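Local coordinates for protein cytochrome P450 monooxygenase (Rhodococcus sp. ECU0066, PDB 6KBH) that probably acts as a self-sufficient monooxygenase, carrying heme, flavin mononucleotide and a [2Fe-2S] cluster on one chain so that electrons can pass to the heme, at residues A147-H152 with L189-V194; G74-T79 with N343-P348; I489-L494 with M617-R622. All blocks are in the same frame, centred on the assembly; numbering follows the deposited sequence.

Interaction 1. Residues A147-H152 with L189-V194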
loop_
_atom_site.group_PDB
_atom_site.type_symbol
_atom_site.label_atom_id
_atom_site.label_comp_id
_atom_site.label_asym_id
_atom_site.label_seq_id
_atom_site.Cartn_x
_atom_site.Cartn_y
_atom_site.Cartn_z
ATOM N N ALA A 147 -6.407 10.419 1.767
ATOM C CA ALA A 147 -7.276 11.484 1.276
ATOM C C ALA A 147 -6.872 12.836 1.853
ATOM O O ALA A 147 -6.838 13.842 1.133
ATOM C CB ALA A 147 -8.736 11.173 1.609
ATOM N N ALA A 148 -6.555 12.881 3.149
ATOM C CA ALA A 148 -6.142 14.141 3.759
ATOM C C ALA A 148 -4.759 14.564 3.293
ATOM O O ALA A 148 -4.482 15.764 3.188
ATOM C CB ALA A 148 -6.167 14.027 5.279
ATOM N N LEU A 149 -3.878 13.603 3.017
ATOM C CA LEU A 149 -2.523 13.925 2.595
ATOM C C LEU A 149 -2.463 14.482 1.179
ATOM O O LEU A 149 -1.422 15.028 0.795
ATOM C CB LEU A 149 -1.634 12.683 2.700
ATOM C CG LEU A 149 -1.261 12.211 4.109
ATOM C CD1 LEU A 149 -0.702 10.800 4.070
ATOM C CD2 LEU A 149 -0.265 13.163 4.751
ATOM N N ALA A 150 -3.544 14.367 0.401
ATOM C CA ALA A 150 -3.524 14.863 -0.972
ATOM C C ALA A 150 -3.273 16.366 -1.028
ATOM O O ALA A 150 -2.716 16.864 -2.013
ATOM C CB ALA A 150 -4.833 14.514 -1.679
ATOM N N HIS A 151 -3.670 17.102 0.014
ATOM C CA HIS A 151 -3.408 18.537 0.045
ATOM C C HIS A 151 -1.913 18.830 0.102
ATOM O O HIS A 151 -1.439 19.803 -0.496
ATOM C CB HIS A 151 -4.114 19.181 1.237
ATOM C CG HIS A 151 -3.589 20.541 1.580
ATOM N ND1 HIS A 151 -2.785 20.775 2.675
ATOM C CD2 HIS A 151 -3.741 21.735 0.962
ATOM C CE1 HIS A 151 -2.470 22.057 2.720
ATOM N NE2 HIS A 151 -3.036 22.662 1.692
ATOM N N HIS A 152 -1.151 18.002 0.818
ATOM C CA HIS A 152 0.255 18.293 1.072
ATOM C C HIS A 152 1.179 17.868 -0.063
ATOM O O HIS A 152 2.368 18.201 -0.020
ATOM C CB HIS A 152 0.703 17.622 2.372
ATOM C CG HIS A 152 0.076 18.199 3.602
ATOM N ND1 HIS A 152 0.325 19.485 4.033
ATOM C CD2 HIS A 152 -0.787 17.664 4.500
ATOM C CE1 HIS A 152 -0.358 19.718 5.139
ATOM N NE2 HIS A 152 -1.041 18.629 5.443
ATOM N N LEU A 189 6.963 19.938 9.633
ATOM C CA LEU A 189 6.479 21.223 10.122
ATOM C C LEU A 189 5.266 21.686 9.322
ATOM O O LEU A 189 4.282 22.165 9.897
ATOM C CB LEU A 189 7.603 22.256 10.073
ATOM C CG LEU A 189 8.714 21.950 11.079
ATOM C CD1 LEU A 189 9.937 22.792 10.803
ATOM C CD2 LEU A 189 8.222 22.161 12.502
ATOM N N HIS A 190 5.298 21.514 7.998
ATOM C CA HIS A 190 4.151 21.897 7.180
ATOM C C HIS A 190 2.954 20.986 7.432
ATOM O O HIS A 190 1.806 21.448 7.428
ATOM C CB HIS A 190 4.530 21.892 5.699
ATOM C CG HIS A 190 5.226 23.140 5.248
ATOM N ND1 HIS A 190 4.634 24.384 5.299
ATOM C CD2 HIS A 190 6.461 23.334 4.727
ATOM C CE1 HIS A 190 5.477 25.291 4.837
ATOM N NE2 HIS A 190 6.592 24.678 4.481
ATOM N N PHE A 191 3.194 19.687 7.642
ATOM C CA PHE A 191 2.099 18.786 7.990
ATOM C C PHE A 191 1.453 19.183 9.308
ATOM O O PHE A 191 0.242 19.009 9.491
ATOM C CB PHE A 191 2.601 17.342 8.067
ATOM C CG PHE A 191 1.570 16.369 8.576
ATOM C CD1 PHE A 191 0.591 15.869 7.732
ATOM C CD2 PHE A 191 1.573 15.963 9.899
ATOM C CE1 PHE A 191 -0.362 14.978 8.197
ATOM C CE2 PHE A 191 0.622 15.077 10.369
ATOM C CZ PHE A 191 -0.348 14.585 9.516
ATOM N N LEU A 192 2.244 19.718 10.235
ATOM C CA LEU A 192 1.745 20.054 11.561
ATOM C C LEU A 192 0.932 21.344 11.546
ATOM O O LEU A 192 0.085 21.552 12.422
ATOM C CB LEU A 192 2.926 20.163 12.529
ATOM C CG LEU A 192 3.549 18.907 13.165
ATOM C CD1 LEU A 192 2.881 18.564 14.487
ATOM C CD2 LEU A 192 3.567 17.686 12.252
ATOM N N GLY A 193 1.174 22.210 10.567
ATOM C CA GLY A 193 0.448 23.456 10.439
ATOM C C GLY A 193 1.102 24.672 11.060
ATOM O O GLY A 193 0.401 25.660 11.313
ATOM N N VAL A 194 2.410 24.640 11.306
ATOM C CA VAL A 194 3.123 25.724 11.983
ATOM C C VAL A 194 3.411 26.829 10.968
ATOM O O VAL A 194 3.699 26.528 9.800
ATOM C CB VAL A 194 4.410 25.191 12.660
ATOM C CG1 VAL A 194 5.323 24.460 11.672
ATOM C CG2 VAL A 194 5.176 26.289 13.394
#
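The imidazole of His152 lies between two neighbours: over one face sits CA of Phe191, 4.2 Å from the ring centroid and 27° off the normal, a CH-pi contact with helix 183-192, while ND1 of His151 stands over the opposite face, displaced toward the rim. The phenyl ring of Phe191 meets the imidazole obliquely, their planes at 54° and centroids 5.7 Å apart, a geometry neither stacked nor edge-to-face. Its CD1 carries this approach, 3.9 Å from NE2 of His152, and CD2 of Leu192 lies in plane at another part of the phenyl edge. Phe191 holds CG opposite the backbone N about CA-CB (chi1 173°), which puts CE1 within 3.9 Å of Leu149 CD2. The contact illustrates how the helical core of a cytochrome P450 is closed around its cofactor: Leu149 and Phe191 both touch helix 396-413, which follows the cysteine-ligand loop and is consistent with the L helix of the family, and 183-192 would be the E helix. Phe144 and Trp252 add further rings around Phe191, whose side chain comes to about 5 Å from the heme. No hydrogen bond joins the two segments; the carbonyl O of His190 merely passes His152 CE1 at 3.6 Å, tilted from the ring plane. With an alanine in place of His152, the backbone of Phe191 would probably lose the aromatic face under its CA and leave a gap beside CD1 of the phenyl ring.

Interaction 2. Residues G74-T79 with N343-P348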
loop_
_atom_site.group_PDB
_atom_site.type_symbol
_atom_site.label_atom_id
_atom_site.label_comp_id
_atom_site.label_asym_id
_atom_site.label_seq_id
_atom_site.Cartn_x
_atom_site.Cartn_y
_atom_site.Cartn_z
ATOM N N GLY A 74 19.472 -5.201 28.424
ATOM C CA GLY A 74 18.639 -5.785 29.454
ATOM C C GLY A 74 17.393 -6.513 28.997
ATOM O O GLY A 74 16.556 -6.849 29.842
ATOM N N TYR A 75 17.236 -6.782 27.703
ATOM C CA TYR A 75 15.960 -7.234 27.168
ATOM C C TYR A 75 16.022 -8.671 26.676
ATOM O O TYR A 75 17.091 -9.243 26.450
ATOM C CB TYR A 75 15.487 -6.360 25.997
ATOM C CG TYR A 75 15.223 -4.894 26.282
ATOM C CD1 TYR A 75 15.689 -4.272 27.437
ATOM C CD2 TYR A 75 14.497 -4.132 25.381
ATOM C CE1 TYR A 75 15.441 -2.932 27.677
ATOM C CE2 TYR A 75 14.241 -2.804 25.616
ATOM C CZ TYR A 75 14.714 -2.204 26.761
ATOM O OH TYR A 75 14.451 -0.873 26.979
ATOM N N TRP A 76 14.834 -9.235 26.489
ATOM C CA TRP A 76 14.645 -10.451 25.716
ATOM C C TRP A 76 14.472 -10.079 24.249
ATOM O O TRP A 76 13.796 -9.101 23.925
ATOM C CB TRP A 76 13.421 -11.214 26.226
ATOM C CG TRP A 76 13.508 -11.522 27.687
ATOM C CD1 TRP A 76 13.396 -10.636 28.723
ATOM C CD2 TRP A 76 13.731 -12.803 28.278
ATOM N NE1 TRP A 76 13.539 -11.289 29.922
ATOM C CE2 TRP A 76 13.745 -12.621 29.677
ATOM C CE3 TRP A 76 13.925 -14.088 27.762
ATOM C CZ2 TRP A 76 13.941 -13.676 30.565
ATOM C CZ3 TRP A 76 14.120 -15.135 28.645
ATOM C CH2 TRP A 76 14.127 -14.922 30.032
ATOM N N VAL A 77 15.098 -10.852 23.366
ATOM C CA VAL A 77 15.156 -10.543 21.942
ATOM C C VAL A 77 14.221 -11.483 21.196
ATOM O O VAL A 77 14.238 -12.699 21.424
ATOM C CB VAL A 77 16.589 -10.652 21.399
ATOM C CG1 VAL A 77 16.653 -10.170 19.959
ATOM C CG2 VAL A 77 17.541 -9.860 22.270
ATOM N N VAL A 78 13.410 -10.917 20.303
ATOM C CA VAL A 78 12.429 -11.659 19.521
ATOM C C VAL A 78 12.723 -11.420 18.050
ATOM O O VAL A 78 12.855 -10.273 17.610
ATOM C CB VAL A 78 10.990 -11.252 19.877
ATOM C CG1 VAL A 78 9.989 -12.062 19.061
ATOM C CG2 VAL A 78 10.754 -11.448 21.363
ATOM N N THR A 79 12.807 -12.505 17.293
ATOM C CA THR A 79 13.541 -12.501 16.045
ATOM C C THR A 79 12.705 -12.864 14.823
ATOM O O THR A 79 12.953 -12.294 13.757
ATOM C CB THR A 79 14.751 -13.436 16.196
ATOM O OG1 THR A 79 15.781 -12.751 16.925
ATOM C CG2 THR A 79 15.296 -13.902 14.890
ATOM N N ASN A 343 7.006 -18.508 22.056
ATOM C CA ASN A 343 7.638 -19.552 21.257
ATOM C C ASN A 343 8.481 -20.482 22.128
ATOM O O ASN A 343 9.669 -20.707 21.879
ATOM C CB ASN A 343 8.466 -18.934 20.129
ATOM C CG ASN A 343 8.701 -19.898 18.980
ATOM O OD1 ASN A 343 8.539 -21.111 19.122
ATOM N ND2 ASN A 343 9.083 -19.355 17.826
ATOM N N GLY A 344 7.857 -21.007 23.182
ATOM C CA GLY A 344 8.480 -21.977 24.050
ATOM C C GLY A 344 9.300 -21.404 25.189
ATOM O O GLY A 344 9.508 -22.099 26.192
ATOM N N VAL A 345 9.773 -20.169 25.069
ATOM C CA VAL A 345 10.603 -19.553 26.099
ATOM C C VAL A 345 9.705 -18.800 27.073
ATOM O O VAL A 345 8.899 -17.956 26.665
ATOM C CB VAL A 345 11.646 -18.613 25.471
ATOM C CG1 VAL A 345 12.525 -17.996 26.549
ATOM C CG2 VAL A 345 12.482 -19.361 24.442
ATOM N N GLU A 346 9.842 -19.107 28.359
ATOM C CA GLU A 346 9.073 -18.407 29.380
ATOM C C GLU A 346 9.606 -16.992 29.560
ATOM O O GLU A 346 10.815 -16.784 29.703
ATOM C CB GLU A 346 9.125 -19.165 30.705
ATOM C CG GLU A 346 8.680 -20.612 30.613
ATOM C CD GLU A 346 8.027 -21.094 31.890
ATOM O OE1 GLU A 346 7.639 -20.239 32.715
ATOM O OE2 GLU A 346 7.906 -22.324 32.070
ATOM N N VAL A 347 8.702 -16.019 29.549
ATOM C CA VAL A 347 9.040 -14.609 29.682
ATOM C C VAL A 347 8.250 -14.054 30.861
ATOM O O VAL A 347 7.027 -14.192 30.890
ATOM C CB VAL A 347 8.728 -13.807 28.405
ATOM C CG1 VAL A 347 9.231 -12.383 28.533
ATOM C CG2 VAL A 347 9.346 -14.486 27.190
ATOM N N PRO A 348 8.893 -13.426 31.839
ATOM C CA PRO A 348 8.181 -12.983 33.038
ATOM C C PRO A 348 7.569 -11.596 32.890
ATOM O O PRO A 348 7.900 -10.825 31.987
ATOM C CB PRO A 348 9.287 -12.974 34.101
ATOM C CG PRO A 348 10.506 -12.609 33.328
ATOM C CD PRO A 348 10.348 -13.219 31.955
#
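The carbonyl O of Glu346 comes obliquely up to the six-membered ring of Trp76, 3.8 Å from CH2, and approaches CZ3 about as closely. No hydrogen bond joins the two segments. The rest of the contact is apolar and turns on the same indole. CG1 of Val347 lies over one of its faces, while CD of Pro348 comes obliquely to CZ2 at 3.9 Å and CG1 of Val345 obliquely to CZ3. Trp76 reaches all four residues because its CG stands anti to the carbonyl carbon (chi1 -56°), sending the indole away from its own strand and across to strand 345-347. The two strands are not sheet partners: their axes stay 10.1 Å apart, at 126° between N-to-C directions. Strand 76-78 instead pairs with 352-355 and 67-69 in the mixed sheet of the P450 fold, and 345-347 closes a small hairpin with 340-342 that lies, in sequence, between strands 332-336 and 352-355. At its turn Asn343 and Gly344 both have positive phi, as in a type I' turn, and Asn343 ND2 hydrogen-bonds Asp83 OD2. Tyr69 meets the indole from within the sheet. With no hydrogen bond across it and mostly apolar groups round the indole, the hairpin's place against Trp76 probably depends on fit and burial rather than on directional bonds.

Interaction 3. Residues I489-L494 with M617-R622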
loop_
_atom_site.group_PDB
_atom_site.type_symbol
_atom_site.label_atom_id
_atom_site.label_comp_id
_atom_site.label_asym_id
_atom_site.label_seq_id
_atom_site.Cartn_x
_atom_site.Cartn_y
_atom_site.Cartn_z
ATOM N N ILE A 489 -14.811 2.361 -32.154
ATOM C CA ILE A 489 -14.207 1.189 -31.527
ATOM C C ILE A 489 -12.778 1.037 -32.041
ATOM O O ILE A 489 -12.568 0.883 -33.249
ATOM C CB ILE A 489 -15.017 -0.090 -31.801
ATOM C CG1 ILE A 489 -16.303 -0.087 -30.975
ATOM C CG2 ILE A 489 -14.193 -1.323 -31.468
ATOM C CD1 ILE A 489 -17.253 -1.209 -31.313
ATOM N N LEU A 490 -11.801 1.077 -31.126
ATOM C CA LEU A 490 -10.408 0.769 -31.441
ATOM C C LEU A 490 -10.109 -0.684 -31.118
ATOM O O LEU A 490 -10.689 -1.268 -30.206
ATOM C CB LEU A 490 -9.391 1.611 -30.653
ATOM C CG LEU A 490 -9.241 3.124 -30.699
ATOM C CD1 LEU A 490 -8.986 3.644 -32.111
ATOM C CD2 LEU A 490 -10.448 3.717 -30.088
ATOM N N LEU A 491 -9.166 -1.247 -31.853
ATOM C CA LEU A 491 -8.510 -2.488 -31.468
ATOM C C LEU A 491 -7.073 -2.150 -31.088
ATOM O O LEU A 491 -6.279 -1.731 -31.940
ATOM C CB LEU A 491 -8.557 -3.520 -32.591
ATOM C CG LEU A 491 -8.018 -4.894 -32.180
ATOM C CD1 LEU A 491 -8.865 -5.509 -31.072
ATOM C CD2 LEU A 491 -7.918 -5.836 -33.368
ATOM N N ILE A 492 -6.737 -2.329 -29.815
ATOM C CA ILE A 492 -5.412 -2.000 -29.303
ATOM C C ILE A 492 -4.586 -3.275 -29.213
ATOM O O ILE A 492 -5.056 -4.296 -28.693
ATOM C CB ILE A 492 -5.496 -1.306 -27.934
ATOM C CG1 ILE A 492 -6.379 -0.065 -28.013
ATOM C CG2 ILE A 492 -4.113 -0.919 -27.457
ATOM C CD1 ILE A 492 -6.572 0.609 -26.680
ATOM N N THR A 493 -3.362 -3.218 -29.726
ATOM C CA THR A 493 -2.399 -4.303 -29.609
ATOM C C THR A 493 -1.356 -3.899 -28.573
ATOM O O THR A 493 -0.631 -2.917 -28.767
ATOM C CB THR A 493 -1.737 -4.600 -30.952
ATOM O OG1 THR A 493 -1.471 -3.368 -31.628
ATOM C CG2 THR A 493 -2.647 -5.438 -31.820
ATOM N N LEU A 494 -1.287 -4.648 -27.475
ATOM C CA LEU A 494 -0.438 -4.296 -26.343
ATOM C C LEU A 494 0.721 -5.280 -26.243
ATOM O O LEU A 494 0.505 -6.493 -26.119
ATOM C CB LEU A 494 -1.251 -4.261 -25.051
ATOM C CG LEU A 494 -2.120 -3.003 -24.963
ATOM C CD1 LEU A 494 -3.017 -3.034 -23.738
ATOM C CD2 LEU A 494 -1.253 -1.747 -24.978
ATOM N N MET A 617 -20.668 -2.781 -35.541
ATOM C CA MET A 617 -20.595 -4.096 -34.914
ATOM C C MET A 617 -19.249 -4.711 -35.269
ATOM O O MET A 617 -19.027 -5.124 -36.413
ATOM C CB MET A 617 -21.756 -4.985 -35.355
ATOM C CG MET A 617 -22.895 -5.031 -34.350
ATOM S SD MET A 617 -24.496 -5.403 -35.093
ATOM C CE MET A 617 -24.169 -6.977 -35.878
ATOM N N ALA A 618 -18.356 -4.763 -34.285
ATOM C CA ALA A 618 -17.004 -5.247 -34.499
ATOM C C ALA A 618 -16.978 -6.768 -34.588
ATOM O O ALA A 618 -17.819 -7.463 -34.008
ATOM C CB ALA A 618 -16.083 -4.778 -33.374
ATOM N N PHE A 619 -16.007 -7.274 -35.346
ATOM C CA PHE A 619 -15.647 -8.683 -35.488
ATOM C C PHE A 619 -16.603 -9.477 -36.367
ATOM O O PHE A 619 -16.455 -10.699 -36.438
ATOM C CB PHE A 619 -15.523 -9.390 -34.134
ATOM C CG PHE A 619 -14.399 -8.874 -33.287
ATOM C CD1 PHE A 619 -13.085 -9.009 -33.707
ATOM C CD2 PHE A 619 -14.650 -8.249 -32.078
ATOM C CE1 PHE A 619 -12.043 -8.534 -32.932
ATOM C CE2 PHE A 619 -13.611 -7.772 -31.300
ATOM C CZ PHE A 619 -12.307 -7.914 -31.728
ATOM N N LEU A 620 -17.568 -8.839 -37.037
ATOM C CA LEU A 620 -18.368 -9.561 -38.024
ATOM C C LEU A 620 -17.474 -10.178 -39.091
ATOM O O LEU A 620 -17.686 -11.322 -39.510
ATOM C CB LEU A 620 -19.388 -8.624 -38.667
ATOM C CG LEU A 620 -20.374 -7.913 -37.744
ATOM C CD1 LEU A 620 -21.055 -6.800 -38.506
ATOM C CD2 LEU A 620 -21.399 -8.887 -37.190
ATOM N N ASP A 621 -16.471 -9.422 -39.542
ATOM C CA ASP A 621 -15.404 -9.967 -40.373
ATOM C C ASP A 621 -14.794 -11.204 -39.726
ATOM O O ASP A 621 -14.746 -12.284 -40.321
ATOM C CB ASP A 621 -14.337 -8.894 -40.583
ATOM C CG ASP A 621 -14.053 -8.108 -39.310
ATOM O OD1 ASP A 621 -15.011 -7.554 -38.730
ATOM O OD2 ASP A 621 -12.881 -8.060 -38.879
ATOM N N ARG A 622 -14.314 -11.044 -38.495
ATOM C CA ARG A 622 -13.787 -12.167 -37.730
ATOM C C ARG A 622 -14.842 -13.254 -37.552
ATOM O O ARG A 622 -14.546 -14.451 -37.675
ATOM C CB ARG A 622 -13.297 -11.653 -36.385
ATOM C CG ARG A 622 -13.084 -12.692 -35.321
ATOM C CD ARG A 622 -11.958 -12.237 -34.433
ATOM N NE ARG A 622 -11.678 -13.155 -33.342
ATOM C CZ ARG A 622 -10.854 -12.863 -32.345
ATOM N NH1 ARG A 622 -10.245 -11.685 -32.322
ATOM N NH2 ARG A 622 -10.630 -13.743 -31.380
#
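Leu491 meets the phenyl ring of Phe619 obliquely, CD1 coming within 4.2 Å of CZ, the ring carbon farthest from the backbone. This is the seam between the two lobes of a ferredoxin-reductase-type flavoprotein module, where the antiparallel barrel containing strand 489-496 abuts the nucleotide-binding-like domain built on a parallel sheet. Segment 617-622 belongs to the second lobe, in the connection that leaves strand 605-611 and enters helix 620-625. Two residues apart on their strand, Ile489 and Leu491 both direct their CB toward this connection, each taking a different partner. For Leu491, CG anti to the backbone N (chi1 -174°) brings the branched end to the aromatic ring. Phe619 occupies the N-cap position and has a positive phi of 76°; although its CB does not aim straight at the barrel, its ring does come nearer, and it also touches Ile485 of the adjoining strand and Ile588, Thr589 and Ile592 of helix 588-601. The neighbouring connections are polar: Arg622 forms a salt bridge to Asp596 and a hydrogen bond to Cys525 O, and Ala618 O accepts one from the hydroxyl of Tyr609. Across the contact itself no hydrogen bond forms. Ile489, whose side chain lies about 7 Å from the bound flavin mononucleotide, lays its branches against the small methyl of Ala618: CD1 approaches that CB at 4.3 Å, and CG2 lies 4.4 Å from the same carbon.

The three contacts lie at the two ends of what is probably an electron path from flavin through the iron-sulfur cluster to heme. Interactions 1 and 2 belong to the P450 part, centres about 40 Å apart and nearest atoms about 26 Å; interaction 1 falls, in sequence, between the segments of interaction 2. In the first, the side chain of Phe191 lies about 10 Å from that of the axial ligand Cys393; in the second, that of Val347 lies about 10 Å from that of heme-binding Arg334. Interaction 3 is in the reductase part, the side chain of Ile489 about 7 Å from the flavin; its centre is about 47 Å from interaction 1's and 64 Å from interaction 2's.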